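Local structure of pyridoxine 4-oxidase (Mesorhizobium loti, 4HA6) at residues W58-E63 with G252-P257. The protein oxidises the 4-hydroxymethyl group of pyridoxine to the aldehyde pyridoxal as an FAD-dependent oxidase of the GMC oxidoreductase family. Sequence-based numbering, arbitrary orientation.
Sequences WDYRTE and GALESP. With FAD (flavin-adenine dinucleotide), chain B.
Y60 reaches from the short strand 60-61 to the start of helix 252-262 and meets two consecutive residues there, L254 with a ring face and E255 with its hydroxyl. The polar half is a short hydrogen bond, Y60 OH donating to E255 OE2 at 2.5 Å. That oxygen lies in the plane of the phenol ring and accepts through its anti lone pair, with the carboxylate turned 32° from the ring. E255 can present it because its chain bends about the CB-CG bond (chi2 -64°). E255 CB itself lies against the adenine of FAD, 3.2 Å from N7A. The apolar half is a CH-pi contact: L254 CD1 sits over one face of the Y60 ring, 3.7 Å from the centroid and displaced toward CD2 and CE2. The indole of W58 closes the group, one face carrying both Y60 OH and E255 OE2 near its rim, the latter 3.8 Å from CZ3. Its edge turns to the cofactor, where W58 NE1 makes a weak hydrogen bond to the ribose O2B (3.4 Å), while R79 adds a cation-pi contact to the indole. With an alanine here instead of Y60, E255 OE2 would probably lose its phenol donor and a gap would be likely to open beside L254 and the W58 face. The contact illustrates how residues far apart in sequence share a nucleotide site: a loop tryptophan touches the ribose of FAD, a helix glutamate the adenine, and the tyrosine links them. The phenol donor would be expected to favour the carboxylate form of E255, with R262 only a long, weak ion pair at OE1.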
ATOM      1  N   TRP A  58       7.670  -5.822  10.752  1.00 32.56           N
ATOM      2  CA  TRP A  58       8.409  -6.953  10.180  1.00 30.59           C
ATOM      3  C   TRP A  58       9.825  -6.560   9.747  1.00 35.04           C
ATOM      4  O   TRP A  58      10.777  -7.333   9.924  1.00 26.28           O
ATOM      5  CB  TRP A  58       7.655  -7.554   8.985  1.00 19.86           C
ATOM      6  CG  TRP A  58       6.368  -8.272   9.327  1.00 35.53           C
ATOM      7  CD1 TRP A  58       5.120  -7.715   9.443  1.00 30.76           C
ATOM      8  CD2 TRP A  58       6.203  -9.683   9.580  1.00 31.38           C
ATOM      9  NE1 TRP A  58       4.193  -8.692   9.755  1.00 29.64           N
ATOM     10  CE2 TRP A  58       4.834  -9.905   9.853  1.00 26.54           C
ATOM     11  CE3 TRP A  58       7.079 -10.776   9.607  1.00 17.15           C
ATOM     12  CZ2 TRP A  58       4.322 -11.174  10.153  1.00 23.83           C
ATOM     13  CZ3 TRP A  58       6.572 -12.034   9.899  1.00 27.59           C
ATOM     14  CH2 TRP A  58       5.205 -12.223  10.170  1.00 23.04           C
ATOM     15  N   ASP A  59       9.952  -5.362   9.177  1.00 28.17           N
ATOM     16  CA  ASP A  59      11.251  -4.818   8.773  1.00 23.03           C
ATOM     17  C   ASP A  59      12.038  -5.727   7.808  1.00 18.46           C
ATOM     18  O   ASP A  59      13.132  -6.175   8.128  1.00 28.07           O
ATOM     19  CB  ASP A  59      12.086  -4.483  10.018  1.00 28.17           C
ATOM     20  CG  ASP A  59      13.274  -3.608   9.701  1.00 33.99           C
ATOM     21  OD1 ASP A  59      13.189  -2.815   8.742  1.00 31.89           O
ATOM     22  OD2 ASP A  59      14.293  -3.708  10.412  1.00 35.64           O
ATOM     23  N   TYR A  60      11.476  -5.989   6.628  1.00 19.72           N
ATOM     24  CA  TYR A  60      12.143  -6.811   5.616  1.00 13.78           C
ATOM     25  C   TYR A  60      13.281  -6.031   4.981  1.00 19.01           C
ATOM     26  O   TYR A  60      13.259  -4.802   4.964  1.00 15.35           O
ATOM     27  CB  TYR A  60      11.167  -7.201   4.498  1.00 10.13           C
ATOM     28  CG  TYR A  60       9.949  -7.944   4.966  1.00 13.81           C
ATOM     29  CD1 TYR A  60       9.977  -9.332   5.118  1.00 11.36           C
ATOM     30  CD2 TYR A  60       8.760  -7.270   5.242  1.00 14.06           C
ATOM     31  CE1 TYR A  60       8.858 -10.029   5.549  1.00 11.48           C
ATOM     32  CE2 TYR A  60       7.628  -7.965   5.659  1.00 18.25           C
ATOM     33  CZ  TYR A  60       7.687  -9.341   5.813  1.00 14.86           C
ATOM     34  OH  TYR A  60       6.583 -10.049   6.242  1.00 15.34           O
ATOM     35  N   ARG A  61      14.255  -6.743   4.427  1.00 13.74           N
ATOM     36  CA  ARG A  61      15.371  -6.102   3.749  1.00 14.63           C
ATOM     37  C   ARG A  61      15.432  -6.627   2.309  1.00 16.32           C
ATOM     38  O   ARG A  61      15.504  -7.837   2.093  1.00  7.46           O
ATOM     39  CB  ARG A  61      16.665  -6.409   4.509  1.00 18.98           C
ATOM     40  CG  ARG A  61      17.873  -5.665   3.996  1.00 30.38           C
ATOM     41  CD  ARG A  61      19.144  -6.260   4.557  1.00 31.93           C
ATOM     42  NE  ARG A  61      20.323  -5.883   3.778  1.00 36.48           N
ATOM     43  CZ  ARG A  61      20.725  -6.506   2.670  1.00 48.75           C
ATOM     44  NH1 ARG A  61      20.036  -7.542   2.190  1.00 32.53           N
ATOM     45  NH2 ARG A  61      21.818  -6.092   2.034  1.00 44.91           N
ATOM     46  N   THR A  62      15.369  -5.741   1.313  1.00 13.71           N
ATOM     47  CA  THR A  62      15.419  -6.220  -0.075  1.00 11.04           C
ATOM     48  C   THR A  62      16.848  -6.578  -0.466  1.00 14.47           C
ATOM     49  O   THR A  62      17.803  -6.142   0.194  1.00  9.34           O
ATOM     50  CB  THR A  62      14.961  -5.158  -1.071  1.00  7.67           C
ATOM     51  OG1 THR A  62      16.063  -4.307  -1.380  1.00  6.24           O
ATOM     52  CG2 THR A  62      13.774  -4.320  -0.519  1.00  6.77           C
ATOM     53  N   GLU A  63      17.006  -7.356  -1.537  1.00  5.34           N
ATOM     54  CA  GLU A  63      18.319  -7.489  -2.172  1.00  4.21           C
ATOM     55  C   GLU A  63      18.882  -6.118  -2.563  1.00 10.58           C
ATOM     56  O   GLU A  63      18.129  -5.155  -2.728  1.00  8.10           O
ATOM     57  CB  GLU A  63      18.215  -8.348  -3.425  1.00  6.43           C
ATOM     58  CG  GLU A  63      17.747  -9.792  -3.161  1.00 13.97           C
ATOM     59  CD  GLU A  63      18.661 -10.529  -2.198  1.00 13.99           C
ATOM     60  OE1 GLU A  63      18.283 -10.691  -1.010  1.00 19.94           O
ATOM     61  OE2 GLU A  63      19.756 -10.941  -2.632  1.00 17.63           O
ATOM     62  N   GLY A 252      -0.925 -10.275   3.033  1.00  4.70           N
ATOM     63  CA  GLY A 252      -0.229  -9.161   2.391  1.00  4.28           C
ATOM     64  C   GLY A 252       0.757  -9.537   1.283  1.00  6.28           C
ATOM     65  O   GLY A 252       1.015 -10.711   1.031  1.00  1.91           O
ATOM     66  N   ALA A 253       1.320  -8.523   0.628  1.00  6.13           N
ATOM     67  CA  ALA A 253       2.118  -8.713  -0.587  1.00  5.61           C
ATOM     68  C   ALA A 253       3.327  -9.646  -0.438  1.00  6.38           C
ATOM     69  O   ALA A 253       3.771 -10.260  -1.403  1.00  8.05           O
ATOM     70  CB  ALA A 253       2.550  -7.359  -1.152  1.00  3.60           C
ATOM     71  N   LEU A 254       3.853  -9.762   0.769  1.00  6.40           N
ATOM     72  CA  LEU A 254       5.012 -10.616   0.986  1.00  6.51           C
ATOM     73  C   LEU A 254       4.612 -11.927   1.607  1.00  6.99           C
ATOM     74  O   LEU A 254       5.043 -13.016   1.182  1.00  7.73           O
ATOM     75  CB  LEU A 254       5.997  -9.893   1.906  1.00  7.91           C
ATOM     76  CG  LEU A 254       6.623  -8.689   1.217  1.00 15.12           C
ATOM     77  CD1 LEU A 254       7.104  -7.692   2.236  1.00 23.05           C
ATOM     78  CD2 LEU A 254       7.760  -9.147   0.343  1.00 13.38           C
ATOM     79  N   GLU A 255       3.762 -11.838   2.619  1.00  5.84           N
ATOM     80  CA  GLU A 255       3.485 -13.024   3.413  1.00  6.75           C
ATOM     81  C   GLU A 255       2.458 -13.966   2.794  1.00  6.46           C
ATOM     82  O   GLU A 255       2.466 -15.172   3.065  1.00  8.06           O
ATOM     83  CB  GLU A 255       3.124 -12.621   4.849  1.00  7.47           C
ATOM     84  CG  GLU A 255       4.312 -12.032   5.614  1.00  2.00           C
ATOM     85  CD  GLU A 255       5.459 -13.034   5.816  1.00  7.04           C
ATOM     86  OE1 GLU A 255       5.246 -14.264   5.679  1.00  6.86           O
ATOM     87  OE2 GLU A 255       6.586 -12.591   6.125  1.00  7.50           O
ATOM     88  N   SER A 256       1.568 -13.445   1.956  1.00  5.18           N
ATOM     89  CA  SER A 256       0.677 -14.369   1.261  1.00  4.89           C
ATOM     90  C   SER A 256       1.440 -15.306   0.295  1.00  8.98           C
ATOM     91  O   SER A 256       1.286 -16.532   0.400  1.00  8.02           O
ATOM     92  CB  SER A 256      -0.501 -13.655   0.602  1.00  4.11           C
ATOM     93  OG  SER A 256      -1.417 -13.214   1.585  1.00  8.38           O
ATOM     94  N   PRO A 257       2.280 -14.749  -0.614  1.00  4.81           N
ATOM     95  CA  PRO A 257       3.030 -15.688  -1.459  1.00  5.23           C
ATOM     96  C   PRO A 257       3.955 -16.599  -0.640  1.00  6.96           C
ATOM     97  O   PRO A 257       4.118 -17.779  -0.993  1.00  5.53           O
ATOM     98  CB  PRO A 257       3.850 -14.772  -2.381  1.00  8.10           C
ATOM     99  CG  PRO A 257       3.905 -13.445  -1.700  1.00  4.68           C
ATOM    100  CD  PRO A 257       2.594 -13.344  -0.941  1.00  3.79           C
TER
HETATM  101  PA  FAD B 601      -1.322  -5.831   5.712  1.00  5.73           P
HETATM  102  O1A FAD B 601      -2.228  -4.686   6.145  1.00 11.80           O
HETATM  103  O2A FAD B 601       0.166  -5.627   5.754  1.00 14.87           O
HETATM  104  O5B FAD B 601      -1.719  -7.111   6.620  1.00 10.88           O
HETATM  105  C5B FAD B 601      -0.960  -8.314   6.696  1.00  9.36           C
HETATM  106  C4B FAD B 601      -1.276  -8.898   8.066  1.00  7.48           C
HETATM  107  O4B FAD B 601      -1.137 -10.323   8.083  1.00  9.63           O
HETATM  108  C3B FAD B 601      -0.322  -8.353   9.120  1.00 14.77           C
HETATM  109  O3B FAD B 601      -1.129  -7.988  10.252  1.00  7.86           O
HETATM  110  C2B FAD B 601       0.605  -9.521   9.447  1.00  9.88           C
HETATM  111  O2B FAD B 601       1.057  -9.471  10.812  1.00 13.44           O
HETATM  112  C1B FAD B 601      -0.281 -10.731   9.167  1.00  9.52           C
HETATM  113  N9A FAD B 601       0.441 -11.961   8.725  1.00  6.29           N
HETATM  114  C8A FAD B 601       1.444 -12.032   7.823  1.00  7.45           C
HETATM  115  N7A FAD B 601       1.840 -13.323   7.654  1.00  6.62           N
HETATM  116  C5A FAD B 601       1.080 -14.108   8.453  1.00  8.04           C
HETATM  117  C6A FAD B 601       0.977 -15.562   8.750  1.00  9.04           C
HETATM  118  N6A FAD B 601       1.794 -16.471   8.129  1.00  5.51           N
HETATM  119  N1A FAD B 601       0.037 -15.956   9.656  1.00 12.05           N
HETATM  120  C2A FAD B 601      -0.782 -15.073  10.265  1.00 11.02           C
HETATM  121  N3A FAD B 601      -0.735 -13.742  10.030  1.00 10.89           N
HETATM  122  C4A FAD B 601       0.157 -13.203   9.151  1.00  7.67           C
HETATM  123  N1  FAD B 601      -1.266   3.155   2.007  1.00  3.53           N
HETATM  124  C2  FAD B 601      -2.053   4.214   1.741  1.00  5.81           C
HETATM  125  O2  FAD B 601      -3.002   4.063   0.940  1.00  5.95           O
HETATM  126  N3  FAD B 601      -1.839   5.430   2.279  1.00  6.79           N
HETATM  127  C4  FAD B 601      -0.834   5.667   3.139  1.00 17.18           C
HETATM  128  O4  FAD B 601      -0.639   6.812   3.624  1.00 23.04           O
HETATM  129  C4X FAD B 601       0.076   4.550   3.482  1.00 13.55           C
HETATM  130  N5  FAD B 601       1.119   4.703   4.323  1.00 19.64           N
HETATM  131  C5X FAD B 601       1.925   3.657   4.635  1.00 22.62           C
HETATM  132  C6  FAD B 601       2.994   3.825   5.512  1.00 21.04           C
HETATM  133  C7  FAD B 601       3.816   2.750   5.838  1.00 21.08           C
HETATM  134  C7M FAD B 601       4.967   2.949   6.793  1.00 14.12           C
HETATM  135  C8  FAD B 601       3.551   1.409   5.246  1.00 18.15           C
HETATM  136  C8M FAD B 601       4.447   0.251   5.596  1.00 13.74           C
HETATM  137  C9  FAD B 601       2.483   1.228   4.369  1.00  9.98           C
HETATM  138  C9A FAD B 601       1.670   2.314   4.042  1.00 12.21           C
HETATM  139  N10 FAD B 601       0.593   2.145   3.155  1.00 10.91           N
HETATM  140  C10 FAD B 601      -0.220   3.248   2.855  1.00  8.81           C
HETATM  141  C1' FAD B 601       0.332   0.833   2.550  1.00 10.97           C
HETATM  142  C2' FAD B 601      -0.867   0.126   3.161  1.00 10.50           C
HETATM  143  O2' FAD B 601      -0.811   0.207   4.595  1.00 13.30           O
HETATM  144  C3' FAD B 601      -0.804  -1.332   2.703  1.00  9.79           C
HETATM  145  O3' FAD B 601      -0.679  -1.352   1.271  1.00  5.53           O
HETATM  146  C4' FAD B 601      -2.039  -2.106   3.130  1.00 10.95           C
HETATM  147  O4' FAD B 601      -2.156  -2.004   4.560  1.00 14.26           O
HETATM  148  C5' FAD B 601      -1.963  -3.571   2.689  1.00  6.90           C
HETATM  149  O5' FAD B 601      -2.895  -4.319   3.469  1.00 11.88           O
HETATM  150  P   FAD B 601      -2.938  -5.914   3.336  1.00 12.17           P
HETATM  151  O1P FAD B 601      -4.226  -6.459   3.939  1.00  8.76           O
HETATM  152  O2P FAD B 601      -2.554  -6.313   1.926  1.00  5.02           O
HETATM  153  O3P FAD B 601      -1.690  -6.354   4.242  1.00  7.05           O